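Local atomic coordinates of fumarate reductase iron-sulfur subunit (Mycolicibacterium smegmatis, PDB entry 7D6V), a protein that probably passes electrons from succinate oxidation through its three iron-sulfur clusters toward quinone, as the iron-sulfur subunit of a mycobacterial succinate dehydrogenase. Residues B[7-12]-B[86-91]. Sequence-based numbering, arbitrary orientation.
Sequences KLRVWR and VVTVTP
Three backbone hydrogen bonds join the segments: Val87 N to Lys7 O, Arg9 N to Val87 O, and Trp11 N to Val89 O, each 2.9 Å. That Val87 both donates and accepts, bonding to the residues flanking Leu8, establishes parallel pairing; the directions of segments 7-12 and 86-91 differ by 22°. The second bond is the most bent, 132° at the hydrogen. Between Arg9 and Val89 the ladder opens, with Arg9 O 3.9 Å from Val89 N. On one side of the pairing the side chains of Leu8 and Val87 run alongside each other in the same direction, Leu8 CD2 3.8 Å from Val87 CB. On the other face Arg9, extended with CG anti to the backbone N (chi1 -175°) and then bent at chi3, carries its guanidinium to Thr88; NE lies 2.7 Å from Thr88 OG1, while Thr88 CG2 sits at the edge of the group, in its plane. Farther along, Pro91 CD approaches Trp11 CE3 at 3.8 Å. Trp11 NE1 bonds to Gln20 O of the membrane anchor subunit, whose Leu26 packs on Arg9 and Thr88. Central strand 4-14, parallel to 86-87 and antiparallel to 17-27, is characteristic of the beta-grasp fold of 2Fe-2S ferredoxin domains.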
loop_
_atom_site.group_PDB
_atom_site.type_symbol
_atom_site.label_atom_id
_atom_site.label_comp_id
_atom_site.label_asym_id
_atom_site.label_seq_id
_atom_site.Cartn_x
_atom_site.Cartn_y
_atom_site.Cartn_z
ATOM N N LYS B 7 18.014 23.627 3.191
ATOM C CA LYS B 7 17.046 24.657 3.551
ATOM C C LYS B 7 15.643 24.114 3.311
ATOM O O LYS B 7 15.232 23.919 2.161
ATOM C CB LYS B 7 17.288 25.938 2.756
ATOM C CG LYS B 7 18.627 26.595 3.051
ATOM C CD LYS B 7 18.793 27.897 2.290
ATOM C CE LYS B 7 18.976 27.654 0.800
ATOM N NZ LYS B 7 20.246 26.951 0.492
ATOM N N LEU B 8 14.924 23.862 4.400
ATOM C CA LEU B 8 13.516 23.500 4.370
ATOM C C LEU B 8 12.660 24.726 4.657
ATOM O O LEU B 8 13.104 25.693 5.278
ATOM C CB LEU B 8 13.212 22.405 5.392
ATOM C CG LEU B 8 13.838 21.033 5.168
ATOM C CD1 LEU B 8 13.537 20.130 6.348
ATOM C CD2 LEU B 8 13.327 20.419 3.883
ATOM N N ARG B 9 11.418 24.679 4.180
ATOM C CA ARG B 9 10.483 25.784 4.337
ATOM C C ARG B 9 9.120 25.207 4.743
ATOM O O ARG B 9 8.105 25.384 4.080
ATOM C CB ARG B 9 10.453 26.648 3.075
ATOM C CG ARG B 9 9.604 27.892 3.201
ATOM C CD ARG B 9 9.598 28.756 1.946
ATOM N NE ARG B 9 8.941 28.132 0.805
ATOM C CZ ARG B 9 8.965 28.632 -0.425
ATOM N NH1 ARG B 9 9.613 29.761 -0.662
ATOM N NH2 ARG B 9 8.340 28.010 -1.415
ATOM N N VAL B 10 9.119 24.432 5.832
ATOM C CA VAL B 10 7.945 23.679 6.270
ATOM C C VAL B 10 6.818 24.611 6.704
ATOM O O VAL B 10 7.046 25.632 7.366
ATOM C CB VAL B 10 8.345 22.728 7.412
ATOM C CG1 VAL B 10 7.136 21.998 7.969
ATOM C CG2 VAL B 10 9.398 21.746 6.940
ATOM N N TRP B 11 5.584 24.247 6.344
ATOM C CA TRP B 11 4.399 25.018 6.710
ATOM C C TRP B 11 3.955 24.692 8.134
ATOM O O TRP B 11 3.805 23.520 8.493
ATOM C CB TRP B 11 3.260 24.730 5.731
ATOM C CG TRP B 11 2.045 25.598 5.917
ATOM C CD1 TRP B 11 1.797 26.794 5.316
ATOM C CD2 TRP B 11 0.917 25.336 6.763
ATOM N NE1 TRP B 11 0.591 27.293 5.732
ATOM C CE2 TRP B 11 0.031 26.418 6.623
ATOM C CE3 TRP B 11 0.574 24.294 7.628
ATOM C CZ2 TRP B 11 -1.176 26.485 7.310
ATOM C CZ3 TRP B 11 -0.621 24.365 8.308
ATOM C CH2 TRP B 11 -1.481 25.452 8.148
ATOM N N ARG B 12 3.733 25.728 8.942
ATOM C CA ARG B 12 3.279 25.583 10.319
ATOM C C ARG B 12 1.973 26.339 10.521
ATOM O O ARG B 12 1.794 27.434 9.986
ATOM C CB ARG B 12 4.321 26.106 11.320
ATOM C CG ARG B 12 5.730 25.597 11.120
ATOM C CD ARG B 12 5.858 24.117 11.414
ATOM N NE ARG B 12 5.217 23.729 12.666
ATOM C CZ ARG B 12 5.833 23.672 13.842
ATOM N NH1 ARG B 12 5.167 23.301 14.923
ATOM N NH2 ARG B 12 7.113 23.995 13.940
ATOM N N VAL B 86 15.846 25.111 -2.147
ATOM C CA VAL B 86 14.964 25.146 -0.987
ATOM C C VAL B 86 13.830 24.156 -1.202
ATOM O O VAL B 86 13.176 24.165 -2.250
ATOM C CB VAL B 86 14.422 26.563 -0.747
ATOM C CG1 VAL B 86 13.414 26.560 0.390
ATOM C CG2 VAL B 86 15.557 27.518 -0.445
ATOM N N VAL B 87 13.592 23.303 -0.210
ATOM C CA VAL B 87 12.521 22.313 -0.266
ATOM C C VAL B 87 11.381 22.786 0.624
ATOM O O VAL B 87 11.587 23.070 1.807
ATOM C CB VAL B 87 13.023 20.924 0.163
ATOM C CG1 VAL B 87 11.987 19.869 -0.156
ATOM C CG2 VAL B 87 14.333 20.604 -0.528
ATOM N N THR B 88 10.178 22.864 0.062
ATOM C CA THR B 88 9.029 23.466 0.731
ATOM C C THR B 88 7.974 22.398 0.986
ATOM O O THR B 88 7.262 21.994 0.064
ATOM C CB THR B 88 8.455 24.597 -0.116
ATOM O OG1 THR B 88 9.429 25.636 -0.240
ATOM C CG2 THR B 88 7.201 25.161 0.522
ATOM N N VAL B 89 7.829 21.989 2.242
ATOM C CA VAL B 89 6.927 20.905 2.615
ATOM C C VAL B 89 5.673 21.507 3.234
ATOM O O VAL B 89 5.747 22.225 4.238
ATOM C CB VAL B 89 7.606 19.923 3.583
ATOM C CG1 VAL B 89 6.782 18.654 3.717
ATOM C CG2 VAL B 89 9.012 19.609 3.115
ATOM N N THR B 90 4.525 21.199 2.648
ATOM C CA THR B 90 3.220 21.676 3.074
ATOM C C THR B 90 2.262 20.500 3.152
ATOM O O THR B 90 2.499 19.455 2.539
ATOM C CB THR B 90 2.656 22.733 2.110
ATOM O OG1 THR B 90 2.232 22.104 0.897
ATOM C CG2 THR B 90 3.690 23.795 1.798
ATOM N N PRO B 91 1.174 20.631 3.910
ATOM C CA PRO B 91 0.158 19.574 3.928
ATOM C C PRO B 91 -0.619 19.533 2.621
ATOM O O PRO B 91 -0.488 20.393 1.749
ATOM C CB PRO B 91 -0.741 19.973 5.098
ATOM C CG PRO B 91 -0.578 21.440 5.197
ATOM C CD PRO B 91 0.849 21.712 4.853
#